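Local coordinates for lipase aflb (Neosartorya fumigata, PDB 6IDY), which probably hydrolyses ester bonds in lipids, as a fungal lipase built around an alpha/beta-hydrolase core that carries a bound calcium ion, at residues A[349-359]-A[391-399]; A[84-95]-A[409-419]. One frame throughout, in Å; residues are numbered along the deposited sequence.

Contact 1 (A[349-359]-A[391-399])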
ATOM      1  N   ILE A 349      -9.759 -16.231  10.043  1.00 24.95           N
ATOM      2  CA  ILE A 349     -11.148 -15.755  10.096  1.00 25.35           C
ATOM      3  C   ILE A 349     -12.027 -16.441   9.040  1.00 30.71           C
ATOM      4  O   ILE A 349     -13.141 -16.861   9.366  1.00 30.45           O
ATOM      5  CB  ILE A 349     -11.221 -14.203  10.034  1.00 27.52           C
ATOM      6  CG1 ILE A 349     -10.436 -13.567  11.205  1.00 26.59           C
ATOM      7  CG2 ILE A 349     -12.676 -13.701  10.008  1.00 27.59           C
ATOM      8  CD1 ILE A 349     -10.030 -12.159  10.977  1.00 25.68           C
ATOM      9  N   CYS A 350     -11.516 -16.577   7.796  1.00 27.58           N
ATOM     10  CA  CYS A 350     -12.246 -17.222   6.701  1.00 28.53           C
ATOM     11  C   CYS A 350     -11.592 -18.543   6.266  1.00 33.29           C
ATOM     12  O   CYS A 350     -11.579 -18.859   5.078  1.00 33.67           O
ATOM     13  CB  CYS A 350     -12.427 -16.265   5.525  1.00 29.08           C
ATOM     14  SG  CYS A 350     -13.473 -14.828   5.880  1.00 33.31           S
ATOM     15  N   GLY A 351     -11.073 -19.303   7.235  1.00 30.03           N
ATOM     16  CA  GLY A 351     -10.426 -20.592   7.001  1.00 29.72           C
ATOM     17  C   GLY A 351     -11.304 -21.578   6.261  1.00 33.69           C
ATOM     18  O   GLY A 351     -12.455 -21.799   6.655  1.00 33.17           O
ATOM     19  N   GLY A 352     -10.778 -22.105   5.149  1.00 30.53           N
ATOM     20  CA  GLY A 352     -11.467 -23.063   4.284  1.00 31.19           C
ATOM     21  C   GLY A 352     -12.682 -22.506   3.564  1.00 36.13           C
ATOM     22  O   GLY A 352     -13.565 -23.266   3.165  1.00 37.54           O
ATOM     23  N   LYS A 353     -12.739 -21.169   3.404  1.00 32.06           N
ATOM     24  CA  LYS A 353     -13.832 -20.456   2.738  1.00 31.85           C
ATOM     25  C   LYS A 353     -13.272 -19.603   1.580  1.00 33.91           C
ATOM     26  O   LYS A 353     -12.080 -19.286   1.612  1.00 32.64           O
ATOM     27  CB  LYS A 353     -14.598 -19.571   3.751  1.00 34.61           C
ATOM     28  CG  LYS A 353     -15.254 -20.320   4.921  1.00 49.27           C
ATOM     29  CD  LYS A 353     -16.606 -20.931   4.559  1.00 62.00           C
ATOM     30  CE  LYS A 353     -17.317 -21.521   5.755  1.00 74.89           C
ATOM     31  NZ  LYS A 353     -16.674 -22.776   6.234  1.00 83.74           N
ATOM     32  N   PRO A 354     -14.094 -19.202   0.570  1.00 30.89           N
ATOM     33  CA  PRO A 354     -13.556 -18.415  -0.561  1.00 30.29           C
ATOM     34  C   PRO A 354     -12.723 -17.175  -0.203  1.00 32.07           C
ATOM     35  O   PRO A 354     -11.671 -16.982  -0.807  1.00 32.46           O
ATOM     36  CB  PRO A 354     -14.815 -18.048  -1.355  1.00 32.45           C
ATOM     37  CG  PRO A 354     -15.726 -19.186  -1.122  1.00 37.23           C
ATOM     38  CD  PRO A 354     -15.519 -19.532   0.338  1.00 32.88           C
ATOM     39  N   ALA A 355     -13.157 -16.367   0.782  1.00 26.74           N
ATOM     40  CA  ALA A 355     -12.440 -15.160   1.215  1.00 25.19           C
ATOM     41  C   ALA A 355     -11.107 -15.458   1.928  1.00 27.82           C
ATOM     42  O   ALA A 355     -10.279 -14.557   2.084  1.00 26.53           O
ATOM     43  CB  ALA A 355     -13.333 -14.296   2.088  1.00 26.12           C
ATOM     44  N   GLY A 356     -10.915 -16.710   2.342  1.00 25.14           N
ATOM     45  CA  GLY A 356      -9.681 -17.173   2.964  1.00 24.61           C
ATOM     46  C   GLY A 356      -8.765 -17.877   1.976  1.00 29.14           C
ATOM     47  O   GLY A 356      -7.843 -18.586   2.380  1.00 28.73           O
ATOM     48  N   GLY A 357      -9.020 -17.674   0.681  1.00 26.26           N
ATOM     49  CA  GLY A 357      -8.262 -18.279  -0.407  1.00 26.29           C
ATOM     50  C   GLY A 357      -6.949 -17.591  -0.726  1.00 29.88           C
ATOM     51  O   GLY A 357      -6.356 -16.932   0.136  1.00 27.95           O
ATOM     52  N   VAL A 358      -6.490 -17.752  -1.980  1.00 26.44           N
ATOM     53  CA  VAL A 358      -5.211 -17.212  -2.451  1.00 25.35           C
ATOM     54  C   VAL A 358      -5.316 -15.705  -2.723  1.00 28.74           C
ATOM     55  O   VAL A 358      -5.679 -15.282  -3.825  1.00 29.95           O
ATOM     56  CB  VAL A 358      -4.623 -18.026  -3.650  1.00 29.05           C
ATOM     57  CG1 VAL A 358      -3.265 -17.478  -4.087  1.00 28.77           C
ATOM     58  CG2 VAL A 358      -4.502 -19.508  -3.299  1.00 28.48           C
ATOM     59  N   TYR A 359      -5.013 -14.904  -1.691  1.00 23.44           N
ATOM     60  CA  TYR A 359      -4.992 -13.452  -1.780  1.00 21.84           C
ATOM     61  C   TYR A 359      -3.581 -12.990  -1.584  1.00 24.44           C
ATOM     62  O   TYR A 359      -2.995 -13.171  -0.519  1.00 22.47           O
ATOM     63  CB  TYR A 359      -5.970 -12.778  -0.800  1.00 21.96           C
ATOM     64  CG  TYR A 359      -7.406 -13.017  -1.198  1.00 22.62           C
ATOM     65  CD1 TYR A 359      -8.080 -14.165  -0.787  1.00 23.78           C
ATOM     66  CD2 TYR A 359      -8.074 -12.134  -2.045  1.00 23.11           C
ATOM     67  CE1 TYR A 359      -9.387 -14.419  -1.190  1.00 24.32           C
ATOM     68  CE2 TYR A 359      -9.390 -12.372  -2.445  1.00 23.96           C
ATOM     69  CZ  TYR A 359     -10.044 -13.511  -2.001  1.00 28.80           C
ATOM     70  OH  TYR A 359     -11.328 -13.778  -2.383  1.00 29.15           O
ATOM     71  N   LEU A 391     -20.064 -13.566   9.006  1.00 31.15           N
ATOM     72  CA  LEU A 391     -18.936 -14.259   8.374  1.00 30.68           C
ATOM     73  C   LEU A 391     -19.341 -15.304   7.337  1.00 36.25           C
ATOM     74  O   LEU A 391     -18.583 -15.497   6.396  1.00 36.14           O
ATOM     75  CB  LEU A 391     -17.949 -14.849   9.396  1.00 30.13           C
ATOM     76  CG  LEU A 391     -17.173 -13.839  10.263  1.00 33.91           C
ATOM     77  CD1 LEU A 391     -16.272 -14.550  11.243  1.00 33.88           C
ATOM     78  CD2 LEU A 391     -16.343 -12.874   9.415  1.00 34.38           C
ATOM     79  N   ASP A 392     -20.531 -15.922   7.442  1.00 34.39           N
ATOM     80  CA  ASP A 392     -20.985 -16.883   6.420  1.00 35.22           C
ATOM     81  C   ASP A 392     -21.139 -16.188   5.056  1.00 38.19           C
ATOM     82  O   ASP A 392     -20.697 -16.726   4.039  1.00 38.14           O
ATOM     83  CB  ASP A 392     -22.303 -17.566   6.834  1.00 38.91           C
ATOM     84  CG  ASP A 392     -22.200 -18.449   8.068  1.00 54.22           C
ATOM     85  OD1 ASP A 392     -21.215 -19.219   8.174  1.00 54.21           O
ATOM     86  OD2 ASP A 392     -23.116 -18.385   8.920  1.00 63.75           O
ATOM     87  N   VAL A 393     -21.715 -14.970   5.053  1.00 33.87           N
ATOM     88  CA  VAL A 393     -21.918 -14.161   3.853  1.00 33.07           C
ATOM     89  C   VAL A 393     -20.566 -13.575   3.389  1.00 36.74           C
ATOM     90  O   VAL A 393     -20.194 -13.753   2.230  1.00 36.81           O
ATOM     91  CB  VAL A 393     -23.003 -13.066   4.075  1.00 36.83           C
ATOM     92  CG1 VAL A 393     -23.105 -12.120   2.879  1.00 36.45           C
ATOM     93  CG2 VAL A 393     -24.365 -13.690   4.379  1.00 37.76           C
ATOM     94  N   VAL A 394     -19.834 -12.900   4.297  1.00 31.49           N
ATOM     95  CA  VAL A 394     -18.551 -12.254   4.001  1.00 29.64           C
ATOM     96  C   VAL A 394     -17.495 -13.265   3.489  1.00 33.51           C
ATOM     97  O   VAL A 394     -16.907 -13.031   2.428  1.00 32.12           O
ATOM     98  CB  VAL A 394     -18.056 -11.403   5.201  1.00 32.31           C
ATOM     99  CG1 VAL A 394     -16.631 -10.904   4.987  1.00 30.84           C
ATOM    100  CG2 VAL A 394     -19.001 -10.228   5.468  1.00 32.02           C
ATOM    101  N   CYS A 395     -17.287 -14.388   4.214  1.00 30.82           N
ATOM    102  CA  CYS A 395     -16.304 -15.411   3.832  1.00 30.69           C
ATOM    103  C   CYS A 395     -16.690 -16.174   2.557  1.00 33.68           C
ATOM    104  O   CYS A 395     -15.807 -16.689   1.881  1.00 32.70           O
ATOM    105  CB  CYS A 395     -15.987 -16.360   4.987  1.00 31.22           C
ATOM    106  SG  CYS A 395     -15.292 -15.547   6.454  1.00 34.41           S
ATOM    107  N   GLY A 396     -17.983 -16.197   2.232  1.00 30.51           N
ATOM    108  CA  GLY A 396     -18.523 -16.843   1.037  1.00 30.70           C
ATOM    109  C   GLY A 396     -18.230 -16.096  -0.252  1.00 33.84           C
ATOM    110  O   GLY A 396     -18.334 -16.665  -1.340  1.00 33.72           O
ATOM    111  N   ARG A 397     -17.870 -14.811  -0.140  1.00 29.80           N
ATOM    112  CA  ARG A 397     -17.543 -13.949  -1.274  1.00 29.06           C
ATOM    113  C   ARG A 397     -16.070 -14.106  -1.685  1.00 30.22           C
ATOM    114  O   ARG A 397     -15.244 -14.559  -0.891  1.00 28.07           O
ATOM    115  CB  ARG A 397     -17.799 -12.475  -0.911  1.00 28.56           C
ATOM    116  CG  ARG A 397     -19.251 -12.057  -0.690  1.00 34.15           C
ATOM    117  CD  ARG A 397     -19.260 -10.676  -0.059  1.00 39.01           C
ATOM    118  NE  ARG A 397     -20.605 -10.123   0.113  1.00 48.57           N
ATOM    119  CZ  ARG A 397     -20.920  -9.195   1.013  1.00 54.38           C
ATOM    120  NH1 ARG A 397     -20.001  -8.729   1.849  1.00 35.97           N
ATOM    121  NH2 ARG A 397     -22.163  -8.736   1.092  1.00 41.24           N
ATOM    122  N   VAL A 398     -15.750 -13.699  -2.920  1.00 26.98           N
ATOM    123  CA  VAL A 398     -14.388 -13.681  -3.471  1.00 26.21           C
ATOM    124  C   VAL A 398     -13.932 -12.230  -3.665  1.00 29.59           C
ATOM    125  O   VAL A 398     -12.735 -11.940  -3.688  1.00 29.19           O
ATOM    126  CB  VAL A 398     -14.206 -14.538  -4.751  1.00 30.92           C
ATOM    127  CG1 VAL A 398     -14.280 -16.029  -4.434  1.00 31.19           C
ATOM    128  CG2 VAL A 398     -15.209 -14.159  -5.836  1.00 31.70           C
ATOM    129  N   LEU A 399     -14.902 -11.323  -3.804  1.00 25.61           N
ATOM    130  CA  LEU A 399     -14.695  -9.891  -3.979  1.00 24.31           C
ATOM    131  C   LEU A 399     -15.759  -9.149  -3.177  1.00 28.78           C
ATOM    132  O   LEU A 399     -16.870  -9.670  -3.064  1.00 29.45           O
ATOM    133  CB  LEU A 399     -14.873  -9.504  -5.465  1.00 24.38           C
ATOM    134  CG  LEU A 399     -13.788  -9.889  -6.466  1.00 27.50           C
ATOM    135  CD1 LEU A 399     -14.173  -9.427  -7.856  1.00 27.31           C
ATOM    136  CD2 LEU A 399     -12.432  -9.292  -6.089  1.00 26.62           C
TER

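Contact 2 (A[84-95]-A[409-419])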
ATOM      1  N   MET A  84       6.092 -13.594  -9.414  1.00 23.70           N
ATOM      2  CA  MET A  84       4.700 -13.146  -9.481  1.00 22.80           C
ATOM      3  C   MET A  84       4.503 -12.177 -10.664  1.00 27.04           C
ATOM      4  O   MET A  84       3.625 -12.408 -11.488  1.00 25.99           O
ATOM      5  CB  MET A  84       4.265 -12.501  -8.151  1.00 23.86           C
ATOM      6  CG  MET A  84       2.778 -12.210  -8.070  1.00 27.17           C
ATOM      7  SD  MET A  84       1.764 -13.692  -7.955  1.00 31.27           S
ATOM      8  CE  MET A  84       0.213 -13.089  -8.538  1.00 28.09           C
ATOM      9  N   THR A  85       5.360 -11.144 -10.771  1.00 25.59           N
ATOM     10  CA  THR A  85       5.302 -10.112 -11.823  1.00 26.46           C
ATOM     11  C   THR A  85       5.454 -10.705 -13.223  1.00 31.30           C
ATOM     12  O   THR A  85       4.701 -10.326 -14.120  1.00 30.88           O
ATOM     13  CB  THR A  85       6.300  -8.972 -11.543  1.00 31.58           C
ATOM     14  OG1 THR A  85       6.154  -8.563 -10.185  1.00 26.87           O
ATOM     15  CG2 THR A  85       6.077  -7.764 -12.447  1.00 32.18           C
ATOM     16  N   ARG A  86       6.397 -11.648 -13.398  1.00 29.64           N
ATOM     17  CA  ARG A  86       6.631 -12.321 -14.678  1.00 30.67           C
ATOM     18  C   ARG A  86       5.429 -13.199 -15.079  1.00 35.52           C
ATOM     19  O   ARG A  86       4.990 -13.136 -16.224  1.00 36.61           O
ATOM     20  CB  ARG A  86       7.919 -13.167 -14.608  1.00 31.76           C
ATOM     21  CG  ARG A  86       8.305 -13.836 -15.930  1.00 46.45           C
ATOM     22  CD  ARG A  86       8.942 -15.198 -15.714  1.00 61.82           C
ATOM     23  NE  ARG A  86      10.404 -15.136 -15.743  1.00 75.59           N
ATOM     24  CZ  ARG A  86      11.181 -15.088 -14.664  1.00 92.34           C
ATOM     25  NH1 ARG A  86      10.643 -15.091 -13.448  1.00 80.81           N
ATOM     26  NH2 ARG A  86      12.500 -15.030 -14.791  1.00 79.16           N
ATOM     27  N   GLU A  87       4.916 -14.012 -14.143  1.00 31.87           N
ATOM     28  CA  GLU A  87       3.819 -14.956 -14.385  1.00 32.38           C
ATOM     29  C   GLU A  87       2.459 -14.296 -14.626  1.00 37.32           C
ATOM     30  O   GLU A  87       1.631 -14.885 -15.319  1.00 36.65           O
ATOM     31  CB  GLU A  87       3.730 -16.007 -13.270  1.00 33.11           C
ATOM     32  CG  GLU A  87       4.898 -16.980 -13.231  1.00 41.72           C
ATOM     33  CD  GLU A  87       5.202 -17.708 -14.527  1.00 66.06           C
ATOM     34  OE1 GLU A  87       4.262 -18.268 -15.135  1.00 61.62           O
ATOM     35  OE2 GLU A  87       6.385 -17.712 -14.936  1.00 63.92           O
ATOM     36  N   ILE A  88       2.243 -13.078 -14.072  1.00 34.62           N
ATOM     37  CA  ILE A  88       1.047 -12.244 -14.236  1.00 34.85           C
ATOM     38  C   ILE A  88       0.742 -12.066 -15.744  1.00 39.32           C
ATOM     39  O   ILE A  88      -0.409 -12.209 -16.165  1.00 37.96           O
ATOM     40  CB  ILE A  88       1.270 -10.898 -13.468  1.00 37.80           C
ATOM     41  CG1 ILE A  88       0.926 -11.027 -11.955  1.00 38.18           C
ATOM     42  CG2 ILE A  88       0.589  -9.682 -14.097  1.00 39.52           C
ATOM     43  CD1 ILE A  88      -0.512 -11.214 -11.565  1.00 48.79           C
ATOM     44  N   LEU A  89       1.784 -11.817 -16.551  1.00 38.31           N
ATOM     45  CA  LEU A  89       1.616 -11.685 -17.996  1.00 39.85           C
ATOM     46  C   LEU A  89       1.630 -13.024 -18.723  1.00 43.09           C
ATOM     47  O   LEU A  89       0.888 -13.180 -19.692  1.00 44.10           O
ATOM     48  CB  LEU A  89       2.623 -10.704 -18.608  1.00 40.68           C
ATOM     49  CG  LEU A  89       2.363  -9.206 -18.377  1.00 46.12           C
ATOM     50  CD1 LEU A  89       3.361  -8.376 -19.130  1.00 46.88           C
ATOM     51  CD2 LEU A  89       0.950  -8.791 -18.818  1.00 49.94           C
ATOM     52  N   THR A  90       2.446 -13.995 -18.253  1.00 39.04           N
ATOM     53  CA  THR A  90       2.566 -15.342 -18.847  1.00 39.34           C
ATOM     54  C   THR A  90       1.205 -16.059 -18.878  1.00 42.71           C
ATOM     55  O   THR A  90       0.859 -16.677 -19.886  1.00 43.63           O
ATOM     56  CB  THR A  90       3.660 -16.159 -18.126  1.00 46.98           C
ATOM     57  OG1 THR A  90       4.864 -15.394 -18.087  1.00 46.97           O
ATOM     58  CG2 THR A  90       3.938 -17.509 -18.797  1.00 45.88           C
ATOM     59  N   VAL A  91       0.426 -15.936 -17.788  1.00 37.78           N
ATOM     60  CA  VAL A  91      -0.910 -16.537 -17.668  1.00 37.35           C
ATOM     61  C   VAL A  91      -1.992 -15.683 -18.357  1.00 40.37           C
ATOM     62  O   VAL A  91      -3.150 -16.097 -18.408  1.00 41.20           O
ATOM     63  CB  VAL A  91      -1.294 -16.896 -16.201  1.00 40.20           C
ATOM     64  CG1 VAL A  91      -0.272 -17.840 -15.568  1.00 39.83           C
ATOM     65  CG2 VAL A  91      -1.506 -15.649 -15.343  1.00 38.83           C
ATOM     66  N   GLY A  92      -1.609 -14.505 -18.845  1.00 35.39           N
ATOM     67  CA  GLY A  92      -2.497 -13.571 -19.529  1.00 35.33           C
ATOM     68  C   GLY A  92      -3.583 -12.988 -18.646  1.00 37.78           C
ATOM     69  O   GLY A  92      -4.718 -12.818 -19.092  1.00 38.36           O
ATOM     70  N   LEU A  93      -3.243 -12.678 -17.389  1.00 32.60           N
ATOM     71  CA  LEU A  93      -4.193 -12.120 -16.425  1.00 31.77           C
ATOM     72  C   LEU A  93      -4.602 -10.673 -16.748  1.00 35.10           C
ATOM     73  O   LEU A  93      -5.743 -10.290 -16.481  1.00 35.13           O
ATOM     74  CB  LEU A  93      -3.621 -12.226 -14.991  1.00 30.71           C
ATOM     75  CG  LEU A  93      -4.577 -11.954 -13.818  1.00 34.56           C
ATOM     76  CD1 LEU A  93      -5.619 -13.032 -13.687  1.00 34.77           C
ATOM     77  CD2 LEU A  93      -3.828 -11.885 -12.523  1.00 36.93           C
ATOM     78  N   ILE A  94      -3.685  -9.879 -17.325  1.00 30.48           N
ATOM     79  CA  ILE A  94      -3.965  -8.473 -17.595  1.00 30.05           C
ATOM     80  C   ILE A  94      -4.421  -8.252 -19.038  1.00 34.89           C
ATOM     81  O   ILE A  94      -3.637  -8.459 -19.968  1.00 34.16           O
ATOM     82  CB  ILE A  94      -2.810  -7.514 -17.182  1.00 32.31           C
ATOM     83  CG1 ILE A  94      -2.060  -7.974 -15.893  1.00 31.68           C
ATOM     84  CG2 ILE A  94      -3.311  -6.061 -17.053  1.00 33.44           C
ATOM     85  CD1 ILE A  94      -2.919  -8.207 -14.539  1.00 31.67           C
ATOM     86  N   PRO A  95      -5.691  -7.827 -19.240  1.00 32.62           N
ATOM     87  CA  PRO A  95      -6.148  -7.551 -20.610  1.00 33.47           C
ATOM     88  C   PRO A  95      -5.564  -6.243 -21.134  1.00 37.20           C
ATOM     89  O   PRO A  95      -5.086  -5.413 -20.352  1.00 34.76           O
ATOM     90  CB  PRO A  95      -7.677  -7.518 -20.497  1.00 35.42           C
ATOM     91  CG  PRO A  95      -7.975  -7.339 -19.068  1.00 39.16           C
ATOM     92  CD  PRO A  95      -6.734  -7.510 -18.244  1.00 33.83           C
ATOM     93  N   LEU A 409      -8.178  -7.561 -11.679  1.00 25.83           N
ATOM     94  CA  LEU A 409      -7.125  -7.552 -12.705  1.00 25.08           C
ATOM     95  C   LEU A 409      -6.214  -6.337 -12.623  1.00 27.15           C
ATOM     96  O   LEU A 409      -4.996  -6.488 -12.680  1.00 25.86           O
ATOM     97  CB  LEU A 409      -7.698  -7.715 -14.124  1.00 25.83           C
ATOM     98  CG  LEU A 409      -8.680  -8.881 -14.364  1.00 31.06           C
ATOM     99  CD1 LEU A 409      -9.236  -8.850 -15.781  1.00 31.45           C
ATOM    100  CD2 LEU A 409      -8.046 -10.233 -14.058  1.00 31.95           C
ATOM    101  N   GLY A 410      -6.811  -5.159 -12.468  1.00 24.42           N
ATOM    102  CA  GLY A 410      -6.094  -3.896 -12.351  1.00 24.02           C
ATOM    103  C   GLY A 410      -5.194  -3.833 -11.135  1.00 27.38           C
ATOM    104  O   GLY A 410      -4.061  -3.354 -11.236  1.00 26.56           O
ATOM    105  N   THR A 411      -5.683  -4.332  -9.979  1.00 23.86           N
ATOM    106  CA  THR A 411      -4.913  -4.400  -8.724  1.00 22.60           C
ATOM    107  C   THR A 411      -3.686  -5.306  -8.911  1.00 26.02           C
ATOM    108  O   THR A 411      -2.604  -4.981  -8.441  1.00 25.95           O
ATOM    109  CB  THR A 411      -5.811  -4.843  -7.562  1.00 27.79           C
ATOM    110  OG1 THR A 411      -6.878  -3.904  -7.417  1.00 27.51           O
ATOM    111  CG2 THR A 411      -5.056  -4.976  -6.237  1.00 23.97           C
ATOM    112  N   GLU A 412      -3.855  -6.430  -9.609  1.00 22.96           N
ATOM    113  CA  GLU A 412      -2.768  -7.361  -9.908  1.00 22.35           C
ATOM    114  C   GLU A 412      -1.741  -6.730 -10.856  1.00 26.60           C
ATOM    115  O   GLU A 412      -0.537  -6.918 -10.668  1.00 25.71           O
ATOM    116  CB  GLU A 412      -3.324  -8.686 -10.482  1.00 23.63           C
ATOM    117  CG  GLU A 412      -3.893  -9.611  -9.410  1.00 26.63           C
ATOM    118  CD  GLU A 412      -2.969  -9.908  -8.242  1.00 28.00           C
ATOM    119  OE1 GLU A 412      -1.742  -9.995  -8.464  1.00 25.93           O
ATOM    120  OE2 GLU A 412      -3.466 -10.060  -7.104  1.00 23.13           O
ATOM    121  N   GLY A 413      -2.233  -5.946 -11.820  1.00 24.07           N
ATOM    122  CA  GLY A 413      -1.420  -5.227 -12.796  1.00 24.23           C
ATOM    123  C   GLY A 413      -0.472  -4.197 -12.204  1.00 27.59           C
ATOM    124  O   GLY A 413       0.462  -3.773 -12.885  1.00 27.87           O
ATOM    125  N   LEU A 414      -0.690  -3.795 -10.926  1.00 22.38           N
ATOM    126  CA  LEU A 414       0.145  -2.836 -10.186  1.00 21.55           C
ATOM    127  C   LEU A 414       1.595  -3.292 -10.040  1.00 25.13           C
ATOM    128  O   LEU A 414       2.492  -2.452  -9.921  1.00 24.59           O
ATOM    129  CB  LEU A 414      -0.425  -2.567  -8.785  1.00 21.36           C
ATOM    130  CG  LEU A 414      -1.801  -1.931  -8.687  1.00 27.00           C
ATOM    131  CD1 LEU A 414      -2.261  -1.895  -7.229  1.00 26.82           C
ATOM    132  CD2 LEU A 414      -1.831  -0.550  -9.341  1.00 29.60           C
ATOM    133  N   LEU A 415       1.817  -4.619 -10.021  1.00 21.95           N
ATOM    134  CA  LEU A 415       3.140  -5.228  -9.909  1.00 22.35           C
ATOM    135  C   LEU A 415       4.029  -4.829 -11.069  1.00 26.25           C
ATOM    136  O   LEU A 415       5.244  -4.734 -10.899  1.00 25.00           O
ATOM    137  CB  LEU A 415       3.030  -6.757  -9.833  1.00 23.04           C
ATOM    138  CG  LEU A 415       2.387  -7.324  -8.566  1.00 28.40           C
ATOM    139  CD1 LEU A 415       2.160  -8.794  -8.712  1.00 29.10           C
ATOM    140  CD2 LEU A 415       3.222  -7.038  -7.327  1.00 29.50           C
ATOM    141  N   LEU A 416       3.417  -4.567 -12.242  1.00 24.05           N
ATOM    142  CA  LEU A 416       4.124  -4.140 -13.450  1.00 24.44           C
ATOM    143  C   LEU A 416       4.667  -2.726 -13.276  1.00 26.78           C
ATOM    144  O   LEU A 416       5.788  -2.441 -13.690  1.00 26.60           O
ATOM    145  CB  LEU A 416       3.214  -4.242 -14.683  1.00 25.50           C
ATOM    146  CG  LEU A 416       2.545  -5.607 -14.931  1.00 31.33           C
ATOM    147  CD1 LEU A 416       1.487  -5.495 -16.015  1.00 32.23           C
ATOM    148  CD2 LEU A 416       3.575  -6.685 -15.310  1.00 34.62           C
ATOM    149  N   ILE A 417       3.894  -1.855 -12.616  1.00 23.22           N
ATOM    150  CA  ILE A 417       4.322  -0.488 -12.309  1.00 22.12           C
ATOM    151  C   ILE A 417       5.419  -0.548 -11.233  1.00 23.82           C
ATOM    152  O   ILE A 417       6.464   0.100 -11.381  1.00 22.86           O
ATOM    153  CB  ILE A 417       3.123   0.406 -11.890  1.00 24.46           C
ATOM    154  CG1 ILE A 417       2.186   0.649 -13.087  1.00 25.80           C
ATOM    155  CG2 ILE A 417       3.614   1.733 -11.291  1.00 23.88           C
ATOM    156  CD1 ILE A 417       0.835   1.239 -12.713  1.00 32.89           C
ATOM    157  N   ALA A 418       5.189  -1.362 -10.177  1.00 19.12           N
ATOM    158  CA  ALA A 418       6.149  -1.538  -9.087  1.00 18.66           C
ATOM    159  C   ALA A 418       7.524  -1.966  -9.621  1.00 23.68           C
ATOM    160  O   ALA A 418       8.532  -1.391  -9.204  1.00 23.66           O
ATOM    161  CB  ALA A 418       5.624  -2.528  -8.054  1.00 18.43           C
ATOM    162  N   LEU A 419       7.557  -2.888 -10.613  1.00 21.12           N
ATOM    163  CA  LEU A 419       8.807  -3.338 -11.221  1.00 21.96           C
ATOM    164  C   LEU A 419       9.495  -2.211 -11.986  1.00 25.87           C
ATOM    165  O   LEU A 419      10.692  -2.001 -11.795  1.00 24.51           O
ATOM    166  CB  LEU A 419       8.622  -4.570 -12.127  1.00 22.63           C
ATOM    167  CG  LEU A 419       9.928  -5.146 -12.710  1.00 27.39           C
ATOM    168  CD1 LEU A 419      10.849  -5.675 -11.613  1.00 26.37           C
ATOM    169  CD2 LEU A 419       9.650  -6.198 -13.748  1.00 28.51           C
TER

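Contact 1 (A[349-359]-A[391-399])
Cys350 and Cys395 join the two segments covalently: their SG atoms are bonded at 2.0 Å, with a left-handed twist (chi3 -66°) across the bridge. Next to the disulfide, the backbone completes the tight part of the contact. Ala355 N donates to Cys395 O at 2.9 Å in a nearly straight bond (N-H...O 166°), which satisfies a carbonyl near the C-terminal end of helix 391-396. That same oxygen has Pro354 CD only 3.2 Å away, so the proline ring lies against this part of the helix, while the methyl of Ala355 rests against both Cys395 O and Arg397 O. The loop 349-359 follows the last strand of the alpha/beta-hydrolase sheet and helix 346-349, and its type II turn, Cys350 to Lys353, carries the chain from the disulfide to Pro354. Deeper in, Tyr359 OH donates to Val398 O at 2.7 Å. The hydroxyl approaches well off the line of the C=O bond (C=O...O 110°), moderately tilted from the carbonyl plane; the acceptor lies at the ring edge, and Phe67 of helix 63-73 meets the same ring. The solvent side is looser. Pro354 CB rests on Val398 CG1 at 3.7 Å, and the exposed Lys353 touches Cys395 through CB, while its bent chain leads the amine away from the bridge; Lys353 NZ stays 6.1 Å from Asp392 OD1, too far for a salt bridge.

Contact 2 (A[84-95]-A[409-419])
Two helices cross in the helical part of the lipase beside its sheet: Thr85, Met84 and Ile88 of helix 81-90 pack on Leu415 and Leu416 of helix 414-424. The axes of the short segments 84-90 and 414-419 approach to 9.4 Å and cross at -134°. Beyond the crossing, a Schellman motif at Gly92 ends the first helix, and the loop that follows brings Leu93, Ile94 and Pro95 onto helix 405-412. No hydrogen bond spans the contact, and every touching residue is buried. At the crossing Thr85 presses CG2 on Leu415 O at 3.5 Å, while its hydroxyl bonds back to Phe81 O. Met84 reaches over Leu415, its CG 3.5 Å from Leu415 CD1; Ile88 CG1 touches the same methyl, the two side chains crossing at about a right angle. The two branches of Leu416 divide their work: CD2 touches Thr85 and Leu89, and CD1 comes near Ile94. Ile94 CD1 itself sits against the backbone of Leu409 and Gly413, 3.3 Å from Leu409 O. Leu409 is wedged into the loop by both methyls, with CD1 on the ring of Pro95 and CD2 3.3 Å from Leu93 O. Glu412 brings the one acidic side chain into this packing. Its CB and CG lie on Leu93 CD2, and OE2 is hydrogen-bonded to the hydroxyls of Tyr366 and Thr360, whereas OE1 is close to the carboxylate of Glu362, a pairing that would probably favour a proton on one of the two. OE1 also meets two apolar groups, with Ile88 CD1 at 3.6 Å and Met84 CE at 3.7 Å from Glu412 OE1.

How the contacts relate
After its first helices the chain reaches 84-95, then builds the central sheet before arriving at 349-359, just after one of the two outermost strands, 341-345. Contact 1 closes a short loop of 31 residues, which includes helix 368-379 and calcium-site residues Ala377, His380 and Gly382. Helix 405-412 follows soon after 391-399, and contact 2 then closes a loop of 313 residues, within which contact 1 is nested. The two do not touch: their centres are 23 Å apart and their nearest atoms about 6 Å. Tyr366, in the loop closed by contact 1, reaches both, as does helix 63-73. Contact 1 ties the loop after strand 341-345 to helix 391-396; contact 2 ties helix 81-90 to helices 405-412 and 414-424.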